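Local coordinates for protein colicin B (Escherichia coli, PDB 1RH1) that forms pores in the cytoplasmic membrane of Escherichia coli and closely related bacteria, depolarising it and dissipating cellular energy, at residues 18-23 with 258-263; 70-75 with 140-145; 125-130 with 177-182; 262-267 with 285-290. All coordinates share one frame; numbering follows the deposited sequence.

How the contacts relate
Of the segments described here, 18-23, in the TonB box, comes first from the N terminus and pairs with 258-263 in contact 1, so this contact closes a loop that contains both contact 2 and contact 3. Those two cross: 70-75 opens contact 2, 125-130 opens contact 3, and their partners 140-145 and 177-182 follow in the same order. Contact 4 starts where contact 1 ends, sharing Ser262 and Ser263, and closes the short hairpin to 285-290. Strand 139-146 of contact 2 borders strand 281-286 of contact 4 in the mixed sheet, while contact 3 belongs to the antiparallel sheet packed alongside. Contact 1 ties the TonB box to the chain just ahead of that hairpin.

Contact 1 (18-23 with 258-263); sequences TMVVWP and GYTMSS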
loop_
_atom_site.group_PDB
_atom_site.type_symbol
_atom_site.label_atom_id
_atom_site.label_comp_id
_atom_site.label_asym_id
_atom_site.label_seq_id
_atom_site.Cartn_x
_atom_site.Cartn_y
_atom_site.Cartn_z
ATOM N N THR A 18 -0.217 -1.923 -4.561
ATOM C CA THR A 18 -0.082 -2.305 -3.153
ATOM C C THR A 18 0.252 -3.788 -2.934
ATOM O O THR A 18 0.096 -4.299 -1.820
ATOM C CB THR A 18 -1.373 -1.974 -2.306
ATOM O OG1 THR A 18 -2.130 -0.942 -2.940
ATOM C CG2 THR A 18 -0.971 -1.525 -0.887
ATOM N N MET A 19 0.757 -4.525 -3.930
ATOM C CA MET A 19 1.037 -5.936 -3.720
ATOM C C MET A 19 2.503 -6.301 -3.525
ATOM O O MET A 19 3.394 -5.799 -4.214
ATOM C CB MET A 19 0.457 -6.716 -4.889
ATOM C CG MET A 19 -1.049 -6.792 -4.824
ATOM S SD MET A 19 -1.718 -7.271 -6.428
ATOM C CE MET A 19 -1.755 -9.031 -6.261
ATOM N N VAL A 20 2.756 -7.187 -2.549
ATOM C CA VAL A 20 4.103 -7.669 -2.241
ATOM C C VAL A 20 4.381 -8.911 -3.082
ATOM O O VAL A 20 3.437 -9.597 -3.467
ATOM C CB VAL A 20 4.258 -8.015 -0.712
ATOM C CG1 VAL A 20 3.585 -6.932 0.133
ATOM C CG2 VAL A 20 3.588 -9.325 -0.343
ATOM N N VAL A 21 5.631 -9.248 -3.416
ATOM C CA VAL A 21 5.883 -10.432 -4.227
ATOM C C VAL A 21 5.937 -11.750 -3.475
ATOM O O VAL A 21 6.477 -11.898 -2.378
ATOM C CB VAL A 21 7.182 -10.192 -5.007
ATOM C CG1 VAL A 21 7.904 -11.446 -5.468
ATOM C CG2 VAL A 21 6.755 -9.511 -6.294
ATOM N N TRP A 22 5.278 -12.729 -4.072
ATOM C CA TRP A 22 5.404 -14.076 -3.575
ATOM C C TRP A 22 6.343 -14.664 -4.614
ATOM O O TRP A 22 5.998 -14.696 -5.802
ATOM C CB TRP A 22 4.066 -14.803 -3.579
ATOM C CG TRP A 22 4.219 -16.245 -3.145
ATOM C CD1 TRP A 22 4.553 -16.573 -1.861
ATOM C CD2 TRP A 22 4.058 -17.338 -3.944
ATOM N NE1 TRP A 22 4.611 -17.878 -1.826
ATOM C CE2 TRP A 22 4.322 -18.373 -3.044
ATOM C CE3 TRP A 22 3.733 -17.617 -5.272
ATOM C CZ2 TRP A 22 4.260 -19.702 -3.457
ATOM C CZ3 TRP A 22 3.673 -18.948 -5.685
ATOM C CH2 TRP A 22 3.934 -19.975 -4.782
ATOM N N PRO A 23 7.569 -15.072 -4.223
ATOM C CA PRO A 23 8.553 -15.681 -5.110
ATOM C C PRO A 23 7.960 -17.032 -5.411
ATOM O O PRO A 23 7.745 -17.823 -4.492
ATOM C CB PRO A 23 9.795 -15.736 -4.293
ATOM C CG PRO A 23 9.552 -14.764 -3.158
ATOM C CD PRO A 23 8.096 -15.008 -2.865
ATOM N N GLY A 258 -5.945 -9.364 -3.891
ATOM C CA GLY A 258 -4.843 -10.020 -3.229
ATOM C C GLY A 258 -3.728 -9.086 -2.804
ATOM O O GLY A 258 -3.617 -7.949 -3.234
ATOM N N TYR A 259 -2.883 -9.592 -1.917
ATOM C CA TYR A 259 -1.721 -8.876 -1.438
ATOM C C TYR A 259 -0.391 -9.376 -2.007
ATOM O O TYR A 259 0.613 -8.665 -1.874
ATOM C CB TYR A 259 -1.674 -8.961 0.062
ATOM C CG TYR A 259 -2.738 -8.146 0.749
ATOM C CD1 TYR A 259 -2.370 -6.942 1.348
ATOM C CD2 TYR A 259 -4.050 -8.622 0.835
ATOM C CE1 TYR A 259 -3.311 -6.205 2.057
ATOM C CE2 TYR A 259 -5.006 -7.885 1.544
ATOM C CZ TYR A 259 -4.617 -6.685 2.156
ATOM O OH TYR A 259 -5.517 -6.002 2.942
ATOM N N THR A 260 -0.309 -10.566 -2.623
ATOM C CA THR A 260 0.941 -11.040 -3.221
ATOM C C THR A 260 0.877 -11.323 -4.722
ATOM O O THR A 260 -0.084 -11.938 -5.177
ATOM C CB THR A 260 1.468 -12.343 -2.554
ATOM O OG1 THR A 260 0.356 -13.215 -2.556
ATOM C CG2 THR A 260 1.972 -12.223 -1.141
ATOM N N MET A 261 1.849 -10.878 -5.532
ATOM C CA MET A 261 1.892 -11.276 -6.930
ATOM C C MET A 261 2.938 -12.352 -7.097
ATOM O O MET A 261 4.085 -12.159 -6.696
ATOM C CB MET A 261 2.241 -10.110 -7.878
ATOM C CG MET A 261 2.979 -8.868 -7.348
ATOM S SD MET A 261 3.018 -7.457 -8.502
ATOM C CE MET A 261 1.278 -7.074 -8.577
ATOM N N SER A 262 2.518 -13.512 -7.637
ATOM C CA SER A 262 3.369 -14.672 -7.949
ATOM C C SER A 262 4.479 -14.216 -8.894
ATOM O O SER A 262 4.192 -13.443 -9.816
ATOM C CB SER A 262 2.499 -15.760 -8.604
ATOM O OG SER A 262 3.191 -16.866 -9.171
ATOM N N SER A 263 5.748 -14.625 -8.722
ATOM C CA SER A 263 6.808 -14.052 -9.550
ATOM C C SER A 263 6.716 -14.382 -11.037
ATOM O O SER A 263 7.268 -13.656 -11.863
ATOM C CB SER A 263 8.178 -14.502 -9.046
ATOM O OG SER A 263 8.502 -15.813 -9.494
#
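Val20, Val21 and Trp22 run parallel to Thr260, Met261 and Ser262, the short strand axes approaching to 4.2 Å with 40° between their directions. The TonB box thus forms a two-stranded parallel sheet with a segment more than 230 residues further along the chain. Its backbone ladder begins where Val20 N donates to Tyr259 O (2.7 Å) and continues where Trp22 N reaches Met261 O (2.9 Å). Between them Met261 N bonds to Val20 O, although the placing of this oxygen is less certain.

Met19 contributes most to the side-chain contact. Its chain kinks at the sulfur (chi3 91°), which carries CE across to Thr260 O at 3.5 Å, while SD lies against Met261 CE (3.7 Å). Met261 also receives Val21 on its own face of the sheet; the two side chains cross at about a right angle, with Val21 CG2 nearest Met261 CG. On the other face the methyl groups Val20 CG2 and Thr260 CG2 meet closely, at 3.4 Å. Here Trp22 rests its CB on Thr260 CB, and the indole packs on Ser293 and Ala300 of the long helix 291-340. The same helix holds segment 258-263 through hydrogen bonds from Arg297 to Thr260 O and from Tyr259 N to Glu301. A chi1 of 176° swings the indole away from the backbone N of Trp22, and its benzo edge faces Ser262, whose CA lies in the ring plane 4.0 Å from Trp22 CE3.

Contact 2 (70-75 with 140-145); sequences RRIILD and RLMVTQ
Arg140 meets Ile72 through a pair of backbone hydrogen bonds, Arg140 N to Ile72 O at 2.7 Å and Ile72 N to Arg140 O at 2.9 Å. Ile72 CB lies 3.5 Å from Arg140 O. The arginine chain of Arg140 bends at chi2 and chi3 and leads away from strand 70-73, toward a long, weak ion pair with Glu287.

Leu141 comes next, in a non-hydrogen-bonded pair with Arg71. Its CD2 touches Arg71 at CA (3.9 Å) and CB, whereas the rest of the Arg71 chain is extended toward a long, weak ion pair with Glu135. The backbone of Leu141 bonds to Val286 on its other side, so strand 139-146 has antiparallel neighbours along both edges, 70-73 and 281-286, within the mixed sheet.

Met142 closes the register against Arg70: its N donates to Arg70 O at 2.8 Å, and its O accepts Arg70 N at 3.1 Å. The guanidinium of Arg70 turns off to Val63 O. Extended beyond CG, the methionine lies across Ile72 at about a right angle, SD against Ile72 CD1 at 3.7 Å.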
loop_
_atom_site.group_PDB
_atom_site.type_symbol
_atom_site.label_atom_id
_atom_site.label_comp_id
_atom_site.label_asym_id
_atom_site.label_seq_id
_atom_site.Cartn_x
_atom_site.Cartn_y
_atom_site.Cartn_z
ATOM N N ARG A 70 -7.507 -19.662 -21.625
ATOM C CA ARG A 70 -6.884 -20.781 -22.312
ATOM C C ARG A 70 -5.562 -21.209 -21.696
ATOM O O ARG A 70 -4.687 -20.441 -21.301
ATOM C CB ARG A 70 -6.627 -20.434 -23.760
ATOM C CG ARG A 70 -7.851 -20.111 -24.569
ATOM C CD ARG A 70 -8.664 -21.329 -24.927
ATOM N NE ARG A 70 -8.926 -21.233 -26.353
ATOM C CZ ARG A 70 -9.283 -22.245 -27.140
ATOM N NH1 ARG A 70 -9.442 -23.476 -26.647
ATOM N NH2 ARG A 70 -9.444 -22.004 -28.444
ATOM N N ARG A 71 -5.496 -22.534 -21.683
ATOM C CA ARG A 71 -4.392 -23.307 -21.178
ATOM C C ARG A 71 -3.416 -23.549 -22.322
ATOM O O ARG A 71 -3.639 -24.327 -23.257
ATOM C CB ARG A 71 -5.038 -24.544 -20.619
ATOM C CG ARG A 71 -4.132 -25.512 -19.937
ATOM C CD ARG A 71 -4.999 -26.461 -19.142
ATOM N NE ARG A 71 -4.110 -27.402 -18.486
ATOM C CZ ARG A 71 -3.753 -27.287 -17.201
ATOM N NH1 ARG A 71 -4.205 -26.286 -16.437
ATOM N NH2 ARG A 71 -2.922 -28.189 -16.668
ATOM N N ILE A 72 -2.343 -22.756 -22.253
ATOM C CA ILE A 72 -1.290 -22.724 -23.264
ATOM C C ILE A 72 -0.020 -23.358 -22.696
ATOM O O ILE A 72 0.424 -23.067 -21.586
ATOM C CB ILE A 72 -1.185 -21.208 -23.694
ATOM C CG1 ILE A 72 -2.334 -21.003 -24.640
ATOM C CG2 ILE A 72 0.026 -20.797 -24.498
ATOM C CD1 ILE A 72 -2.681 -19.535 -24.759
ATOM N N ILE A 73 0.498 -24.311 -23.493
ATOM C CA ILE A 73 1.606 -25.193 -23.132
ATOM C C ILE A 73 2.904 -24.816 -23.822
ATOM O O ILE A 73 2.894 -24.681 -25.037
ATOM C CB ILE A 73 1.193 -26.649 -23.498
ATOM C CG1 ILE A 73 -0.094 -27.064 -22.837
ATOM C CG2 ILE A 73 2.252 -27.595 -22.995
ATOM C CD1 ILE A 73 -0.578 -28.421 -23.361
ATOM N N LEU A 74 4.038 -24.649 -23.137
ATOM C CA LEU A 74 5.309 -24.310 -23.792
ATOM C C LEU A 74 5.900 -25.561 -24.409
ATOM O O LEU A 74 5.879 -26.615 -23.768
ATOM C CB LEU A 74 6.286 -23.730 -22.778
ATOM C CG LEU A 74 7.611 -23.178 -23.246
ATOM C CD1 LEU A 74 7.407 -22.068 -24.247
ATOM C CD2 LEU A 74 8.346 -22.597 -22.061
ATOM N N ASP A 75 6.433 -25.476 -25.641
ATOM C CA ASP A 75 6.939 -26.640 -26.399
ATOM C C ASP A 75 5.895 -27.770 -26.426
ATOM O O ASP A 75 6.190 -28.950 -26.197
ATOM C CB ASP A 75 8.254 -27.199 -25.788
ATOM C CG ASP A 75 9.448 -26.250 -25.694
ATOM O OD1 ASP A 75 10.187 -26.333 -24.710
ATOM O OD2 ASP A 75 9.656 -25.445 -26.598
ATOM N N ARG A 140 0.600 -22.314 -19.047
ATOM C CA ARG A 140 0.268 -20.942 -18.679
ATOM C C ARG A 140 -1.154 -20.548 -19.119
ATOM O O ARG A 140 -1.556 -20.745 -20.255
ATOM C CB ARG A 140 1.327 -20.060 -19.286
ATOM C CG ARG A 140 1.527 -19.006 -18.260
ATOM C CD ARG A 140 2.902 -18.833 -17.656
ATOM N NE ARG A 140 3.367 -19.995 -16.945
ATOM C CZ ARG A 140 4.447 -19.917 -16.169
ATOM N NH1 ARG A 140 5.116 -18.772 -16.022
ATOM N NH2 ARG A 140 4.903 -21.010 -15.570
ATOM N N LEU A 141 -2.028 -20.083 -18.229
ATOM C CA LEU A 141 -3.382 -19.659 -18.575
ATOM C C LEU A 141 -3.362 -18.241 -19.094
ATOM O O LEU A 141 -2.961 -17.322 -18.386
ATOM C CB LEU A 141 -4.281 -19.695 -17.368
ATOM C CG LEU A 141 -4.511 -21.043 -16.749
ATOM C CD1 LEU A 141 -5.225 -20.858 -15.468
ATOM C CD2 LEU A 141 -5.367 -21.912 -17.641
ATOM N N MET A 142 -3.769 -18.027 -20.332
ATOM C CA MET A 142 -3.731 -16.698 -20.873
ATOM C C MET A 142 -5.133 -16.202 -21.128
ATOM O O MET A 142 -6.017 -16.947 -21.538
ATOM C CB MET A 142 -2.916 -16.697 -22.162
ATOM C CG MET A 142 -1.434 -16.936 -21.941
ATOM S SD MET A 142 -0.390 -16.947 -23.410
ATOM C CE MET A 142 1.114 -17.128 -22.527
ATOM N N VAL A 143 -5.323 -14.911 -20.844
ATOM C CA VAL A 143 -6.593 -14.206 -21.032
ATOM C C VAL A 143 -6.291 -12.962 -21.823
ATOM O O VAL A 143 -5.278 -12.294 -21.636
ATOM C CB VAL A 143 -7.275 -13.675 -19.758
ATOM C CG1 VAL A 143 -8.765 -13.872 -19.938
ATOM C CG2 VAL A 143 -6.773 -14.361 -18.495
ATOM N N THR A 144 -7.224 -12.612 -22.682
ATOM C CA THR A 144 -7.028 -11.499 -23.577
ATOM C C THR A 144 -8.141 -10.490 -23.463
ATOM O O THR A 144 -9.263 -10.817 -23.080
ATOM C CB THR A 144 -6.861 -12.205 -24.940
ATOM O OG1 THR A 144 -5.448 -12.150 -25.059
ATOM C CG2 THR A 144 -7.537 -11.653 -26.174
ATOM N N GLN A 145 -7.788 -9.232 -23.721
ATOM C CA GLN A 145 -8.729 -8.120 -23.767
ATOM C C GLN A 145 -8.331 -7.057 -24.785
ATOM O O GLN A 145 -7.165 -6.667 -24.867
ATOM C CB GLN A 145 -8.822 -7.391 -22.456
ATOM C CG GLN A 145 -9.458 -8.042 -21.266
ATOM C CD GLN A 145 -10.962 -8.002 -21.283
ATOM O OE1 GLN A 145 -11.597 -8.777 -21.982
ATOM N NE2 GLN A 145 -11.560 -7.112 -20.500
#

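Contact 3 (125-130 with 177-182); sequences FARLEP and NGTQYM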
loop_
_atom_site.group_PDB
_atom_site.type_symbol
_atom_site.label_atom_id
_atom_site.label_comp_id
_atom_site.label_asym_id
_atom_site.label_seq_id
_atom_site.Cartn_x
_atom_site.Cartn_y
_atom_site.Cartn_z
ATOM N N PHE A 125 -13.825 -14.343 -12.178
ATOM C CA PHE A 125 -14.563 -14.803 -13.336
ATOM C C PHE A 125 -14.312 -16.292 -13.693
ATOM O O PHE A 125 -15.058 -16.935 -14.445
ATOM C CB PHE A 125 -14.243 -13.839 -14.498
ATOM C CG PHE A 125 -12.832 -13.722 -15.042
ATOM C CD1 PHE A 125 -12.403 -14.583 -16.052
ATOM C CD2 PHE A 125 -11.962 -12.767 -14.530
ATOM C CE1 PHE A 125 -11.108 -14.488 -16.535
ATOM C CE2 PHE A 125 -10.673 -12.685 -15.021
ATOM C CZ PHE A 125 -10.250 -13.547 -16.018
ATOM N N ALA A 126 -13.273 -16.909 -13.099
ATOM C CA ALA A 126 -12.972 -18.340 -13.225
ATOM C C ALA A 126 -12.203 -18.799 -12.010
ATOM O O ALA A 126 -11.362 -18.065 -11.490
ATOM C CB ALA A 126 -12.086 -18.667 -14.385
ATOM N N ARG A 127 -12.553 -20.021 -11.577
ATOM C CA ARG A 127 -11.995 -20.745 -10.427
ATOM C C ARG A 127 -11.073 -21.849 -10.906
ATOM O O ARG A 127 -11.427 -22.615 -11.794
ATOM C CB ARG A 127 -13.105 -21.386 -9.601
ATOM C CG ARG A 127 -12.653 -22.075 -8.313
ATOM C CD ARG A 127 -13.813 -22.634 -7.507
ATOM N NE ARG A 127 -14.567 -23.587 -8.306
ATOM C CZ ARG A 127 -14.396 -24.914 -8.211
ATOM N NH1 ARG A 127 -13.522 -25.441 -7.351
ATOM N NH2 ARG A 127 -15.046 -25.734 -9.043
ATOM N N LEU A 128 -9.890 -21.939 -10.309
ATOM C CA LEU A 128 -8.882 -22.914 -10.686
ATOM C C LEU A 128 -8.586 -24.130 -9.785
ATOM O O LEU A 128 -8.234 -24.058 -8.594
ATOM C CB LEU A 128 -7.600 -22.132 -10.927
ATOM C CG LEU A 128 -7.301 -21.549 -12.289
ATOM C CD1 LEU A 128 -8.439 -20.758 -12.894
ATOM C CD2 LEU A 128 -6.113 -20.687 -12.081
ATOM N N GLU A 129 -8.717 -25.298 -10.418
ATOM C CA GLU A 129 -8.382 -26.565 -9.791
ATOM C C GLU A 129 -6.875 -26.624 -9.730
ATOM O O GLU A 129 -6.245 -26.248 -10.725
ATOM C CB GLU A 129 -8.843 -27.729 -10.605
ATOM C CG GLU A 129 -10.345 -27.676 -10.748
ATOM C CD GLU A 129 -10.952 -28.788 -11.584
ATOM O OE1 GLU A 129 -12.147 -29.054 -11.426
ATOM O OE2 GLU A 129 -10.243 -29.384 -12.400
ATOM N N PRO A 130 -6.251 -27.053 -8.616
ATOM C CA PRO A 130 -4.810 -26.984 -8.426
ATOM C C PRO A 130 -4.085 -27.910 -9.363
ATOM O O PRO A 130 -4.584 -28.972 -9.716
ATOM C CB PRO A 130 -4.611 -27.327 -6.987
ATOM C CG PRO A 130 -5.773 -28.235 -6.678
ATOM C CD PRO A 130 -6.915 -27.613 -7.440
ATOM N N ASN A 177 -8.913 -18.194 -0.021
ATOM C CA ASN A 177 -8.996 -19.305 0.930
ATOM C C ASN A 177 -8.218 -20.531 0.522
ATOM O O ASN A 177 -8.700 -21.669 0.546
ATOM C CB ASN A 177 -10.461 -19.729 1.198
ATOM C CG ASN A 177 -11.135 -18.773 2.168
ATOM O OD1 ASN A 177 -10.659 -18.554 3.284
ATOM N ND2 ASN A 177 -12.248 -18.155 1.768
ATOM N N GLY A 178 -6.967 -20.262 0.152
ATOM C CA GLY A 178 -6.067 -21.313 -0.241
ATOM C C GLY A 178 -6.374 -21.851 -1.623
ATOM O O GLY A 178 -5.538 -22.592 -2.124
ATOM N N THR A 179 -7.531 -21.563 -2.257
ATOM C CA THR A 179 -7.829 -21.957 -3.633
ATOM C C THR A 179 -7.632 -20.740 -4.552
ATOM O O THR A 179 -8.131 -19.651 -4.244
ATOM C CB THR A 179 -9.298 -22.539 -3.755
ATOM O OG1 THR A 179 -10.004 -21.763 -4.727
ATOM C CG2 THR A 179 -10.069 -22.537 -2.449
ATOM N N GLN A 180 -6.893 -20.901 -5.670
ATOM C CA GLN A 180 -6.586 -19.799 -6.581
ATOM C C GLN A 180 -7.701 -19.523 -7.581
ATOM O O GLN A 180 -8.227 -20.415 -8.245
ATOM C CB GLN A 180 -5.278 -20.110 -7.327
ATOM C CG GLN A 180 -4.798 -19.208 -8.460
ATOM C CD GLN A 180 -3.673 -19.856 -9.244
ATOM O OE1 GLN A 180 -2.533 -19.448 -9.163
ATOM N NE2 GLN A 180 -3.885 -20.897 -10.018
ATOM N N TYR A 181 -8.059 -18.241 -7.649
ATOM C CA TYR A 181 -9.078 -17.715 -8.545
ATOM C C TYR A 181 -8.511 -16.859 -9.673
ATOM O O TYR A 181 -7.354 -16.462 -9.594
ATOM C CB TYR A 181 -10.022 -16.884 -7.734
ATOM C CG TYR A 181 -10.922 -17.761 -6.912
ATOM C CD1 TYR A 181 -10.518 -18.261 -5.679
ATOM C CD2 TYR A 181 -12.182 -18.064 -7.422
ATOM C CE1 TYR A 181 -11.381 -19.072 -4.954
ATOM C CE2 TYR A 181 -13.047 -18.873 -6.694
ATOM C CZ TYR A 181 -12.633 -19.366 -5.469
ATOM O OH TYR A 181 -13.494 -20.173 -4.768
ATOM N N MET A 182 -9.248 -16.596 -10.755
ATOM C CA MET A 182 -8.831 -15.584 -11.712
ATOM C C MET A 182 -9.891 -14.500 -11.680
ATOM O O MET A 182 -11.080 -14.794 -11.809
ATOM C CB MET A 182 -8.704 -16.186 -13.094
ATOM C CG MET A 182 -7.468 -17.070 -13.130
ATOM S SD MET A 182 -6.402 -16.700 -14.526
ATOM C CE MET A 182 -6.078 -15.009 -14.144
#
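Over one face of the Phe125 ring lie two atoms of Met182: its carbonyl O, 3.5 Å from Phe125 CD2, and its CB, displaced toward the rim. Phe125 CG sits between its own backbone N and carbonyl carbon (chi1 64°), which folds the ring back over the opposite strand. The other ring, Tyr181, meets Arg127 obliquely, with Arg127 CG 3.6 Å from Tyr181 CE2 and CD close to the hydroxyl. The guanidinium is turned 58° from the ring plane, and its NE forms a salt bridge to Glu250.

A classic beta bulge interrupts this antiparallel pairing. Both Phe125 N (2.8 Å) and, weakly, Ala126 N (3.3 Å) donate to Met182 O. Regular pairing resumes with Met182 N to Ala126 O at 2.7 Å and with Leu128 N to Gln180 O at 3.1 Å. Beside this ladder Leu128 CD1 packs on Met182 CG (3.8 Å), a buried apolar contact.

Strand 121-128 is bordered by 179-186 and, through Arg127 and Ile248, by 247-248, while the backbone of Tyr181 is hydrogen-bonded to that of Leu174 in strand 169-176. The Leu128 side chain touches Ile288, and Gln180 packs against Leu294 and Arg297 of helix 291-340.

Contact 4 (262-267 with 285-290); sequences SSNNHD and AVEILD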
loop_
_atom_site.group_PDB
_atom_site.type_symbol
_atom_site.label_atom_id
_atom_site.label_comp_id
_atom_site.label_asym_id
_atom_site.label_seq_id
_atom_site.Cartn_x
_atom_site.Cartn_y
_atom_site.Cartn_z
ATOM N N SER A 262 2.518 -13.512 -7.637
ATOM C CA SER A 262 3.369 -14.672 -7.949
ATOM C C SER A 262 4.479 -14.216 -8.894
ATOM O O SER A 262 4.192 -13.443 -9.816
ATOM C CB SER A 262 2.499 -15.760 -8.604
ATOM O OG SER A 262 3.191 -16.866 -9.171
ATOM N N SER A 263 5.748 -14.625 -8.722
ATOM C CA SER A 263 6.808 -14.052 -9.550
ATOM C C SER A 263 6.716 -14.382 -11.037
ATOM O O SER A 263 7.268 -13.656 -11.863
ATOM C CB SER A 263 8.178 -14.502 -9.046
ATOM O OG SER A 263 8.502 -15.813 -9.494
ATOM N N ASN A 264 6.002 -15.466 -11.372
ATOM C CA ASN A 264 5.907 -15.930 -12.747
ATOM C C ASN A 264 4.665 -15.539 -13.523
ATOM O O ASN A 264 4.479 -15.953 -14.666
ATOM C CB ASN A 264 6.069 -17.446 -12.743
ATOM C CG ASN A 264 7.452 -17.919 -12.284
ATOM O OD1 ASN A 264 7.559 -18.991 -11.696
ATOM N ND2 ASN A 264 8.554 -17.197 -12.505
ATOM N N ASN A 265 3.845 -14.684 -12.911
ATOM C CA ASN A 265 2.646 -14.082 -13.498
ATOM C C ASN A 265 2.846 -12.652 -14.032
ATOM O O ASN A 265 3.482 -11.804 -13.397
ATOM C CB ASN A 265 1.522 -14.068 -12.456
ATOM C CG ASN A 265 0.944 -15.423 -12.082
ATOM O OD1 ASN A 265 0.158 -15.583 -11.145
ATOM N ND2 ASN A 265 1.342 -16.439 -12.824
ATOM N N HIS A 266 2.269 -12.367 -15.215
ATOM C CA HIS A 266 2.403 -11.072 -15.868
ATOM C C HIS A 266 1.236 -10.782 -16.776
ATOM O O HIS A 266 0.589 -11.684 -17.296
ATOM C CB HIS A 266 3.678 -11.021 -16.707
ATOM C CG HIS A 266 4.441 -9.713 -16.615
ATOM N ND1 HIS A 266 4.930 -9.021 -17.638
ATOM C CD2 HIS A 266 4.759 -9.026 -15.446
ATOM C CE1 HIS A 266 5.519 -7.957 -17.109
ATOM N NE2 HIS A 266 5.424 -7.946 -15.791
ATOM N N ASP A 267 0.963 -9.479 -16.900
ATOM C CA ASP A 267 0.001 -8.915 -17.855
ATOM C C ASP A 267 0.639 -7.707 -18.521
ATOM O O ASP A 267 1.324 -6.907 -17.874
ATOM C CB ASP A 267 -1.311 -8.456 -17.195
ATOM C CG ASP A 267 -1.274 -7.495 -16.003
ATOM O OD1 ASP A 267 -2.334 -6.984 -15.633
ATOM O OD2 ASP A 267 -0.202 -7.271 -15.432
ATOM N N ALA A 285 -1.055 -13.580 -18.365
ATOM C CA ALA A 285 -0.480 -14.916 -18.346
ATOM C C ALA A 285 -0.174 -15.427 -16.947
ATOM O O ALA A 285 0.855 -15.102 -16.346
ATOM C CB ALA A 285 0.806 -14.915 -19.154
ATOM N N VAL A 286 -1.063 -16.296 -16.466
ATOM C CA VAL A 286 -1.013 -16.848 -15.119
ATOM C C VAL A 286 -0.499 -18.275 -14.994
ATOM O O VAL A 286 -0.711 -19.124 -15.842
ATOM C CB VAL A 286 -2.449 -16.709 -14.543
ATOM C CG1 VAL A 286 -2.662 -17.413 -13.214
ATOM C CG2 VAL A 286 -2.672 -15.227 -14.315
ATOM N N GLU A 287 0.129 -18.550 -13.863
ATOM C CA GLU A 287 0.638 -19.852 -13.475
ATOM C C GLU A 287 -0.288 -20.592 -12.497
ATOM O O GLU A 287 -0.464 -20.162 -11.351
ATOM C CB GLU A 287 1.987 -19.615 -12.865
ATOM C CG GLU A 287 2.718 -20.852 -12.406
ATOM C CD GLU A 287 4.032 -20.496 -11.744
ATOM O OE1 GLU A 287 5.056 -21.021 -12.179
ATOM O OE2 GLU A 287 4.024 -19.693 -10.806
ATOM N N ILE A 288 -0.900 -21.707 -12.937
ATOM C CA ILE A 288 -1.781 -22.568 -12.140
ATOM C C ILE A 288 -0.892 -23.152 -11.028
ATOM O O ILE A 288 0.030 -23.911 -11.333
ATOM C CB ILE A 288 -2.395 -23.773 -12.970
ATOM C CG1 ILE A 288 -2.103 -23.647 -14.457
ATOM C CG2 ILE A 288 -3.894 -23.821 -12.811
ATOM C CD1 ILE A 288 -0.632 -24.037 -14.851
ATOM N N LEU A 289 -1.084 -22.759 -9.746
ATOM C CA LEU A 289 -0.322 -23.223 -8.579
ATOM C C LEU A 289 -0.827 -24.574 -8.065
ATOM O O LEU A 289 -2.026 -24.864 -8.072
ATOM C CB LEU A 289 -0.422 -22.148 -7.472
ATOM C CG LEU A 289 0.690 -21.129 -7.125
ATOM C CD1 LEU A 289 1.088 -20.222 -8.268
ATOM C CD2 LEU A 289 0.131 -20.189 -6.101
ATOM N N ASP A 290 0.100 -25.431 -7.622
ATOM C CA ASP A 290 -0.214 -26.769 -7.103
ATOM C C ASP A 290 -0.547 -26.792 -5.622
ATOM O O ASP A 290 -0.230 -25.842 -4.917
ATOM C CB ASP A 290 0.957 -27.749 -7.362
ATOM C CG ASP A 290 2.359 -27.357 -6.902
ATOM O OD1 ASP A 290 2.778 -26.212 -7.121
ATOM O OD2 ASP A 290 3.049 -28.223 -6.353
#
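His266 and Ala285 form an antiparallel hydrogen-bonded pair at the open end of the hairpin made by strands 266-271 and 281-286. The two bonds differ in length: Ala285 N reaches His266 O at 2.7 Å, whereas the bond from His266 N to Ala285 O is the longer, at 3.3 Å. Ala285 O also receives a CA-H contact from Asn265 CA (3.5 Å). Before the strand, a type I beta turn from Ser262 to Asn265 redirects the chain into strand 266-271, closed by a weak bond from Asn265 N to Ser262 O.

Polar side chains gather around Glu287. Its CG is anti to the backbone N (chi1 -179°), and the extended chain brings the carboxylate to the turn. There Asn264 CB stands 3.6 Å from Glu287 OE2, and the asparagine amide is turned 77° from the carboxylate plane. A hydrogen bond between Glu287 OE2 and OG of Ser24, the last residue of the TonB box, fixes this buried acid. Arg27 packs on it, which may help to keep it ionised.

Packing contacts complete the interface. The amide of Asn265 lies against the backbone joining Val286 and Glu287, Asn265 CG being 3.9 Å from Val286 CA, and the asparagine crosses Glu287 at about a right angle.

Around the hairpin, Ala285 touches Met142 of strand 139-146 and Val286 rests on Met182 of strand 179-186, while Leu289 packs on Leu294 of helix 291-340.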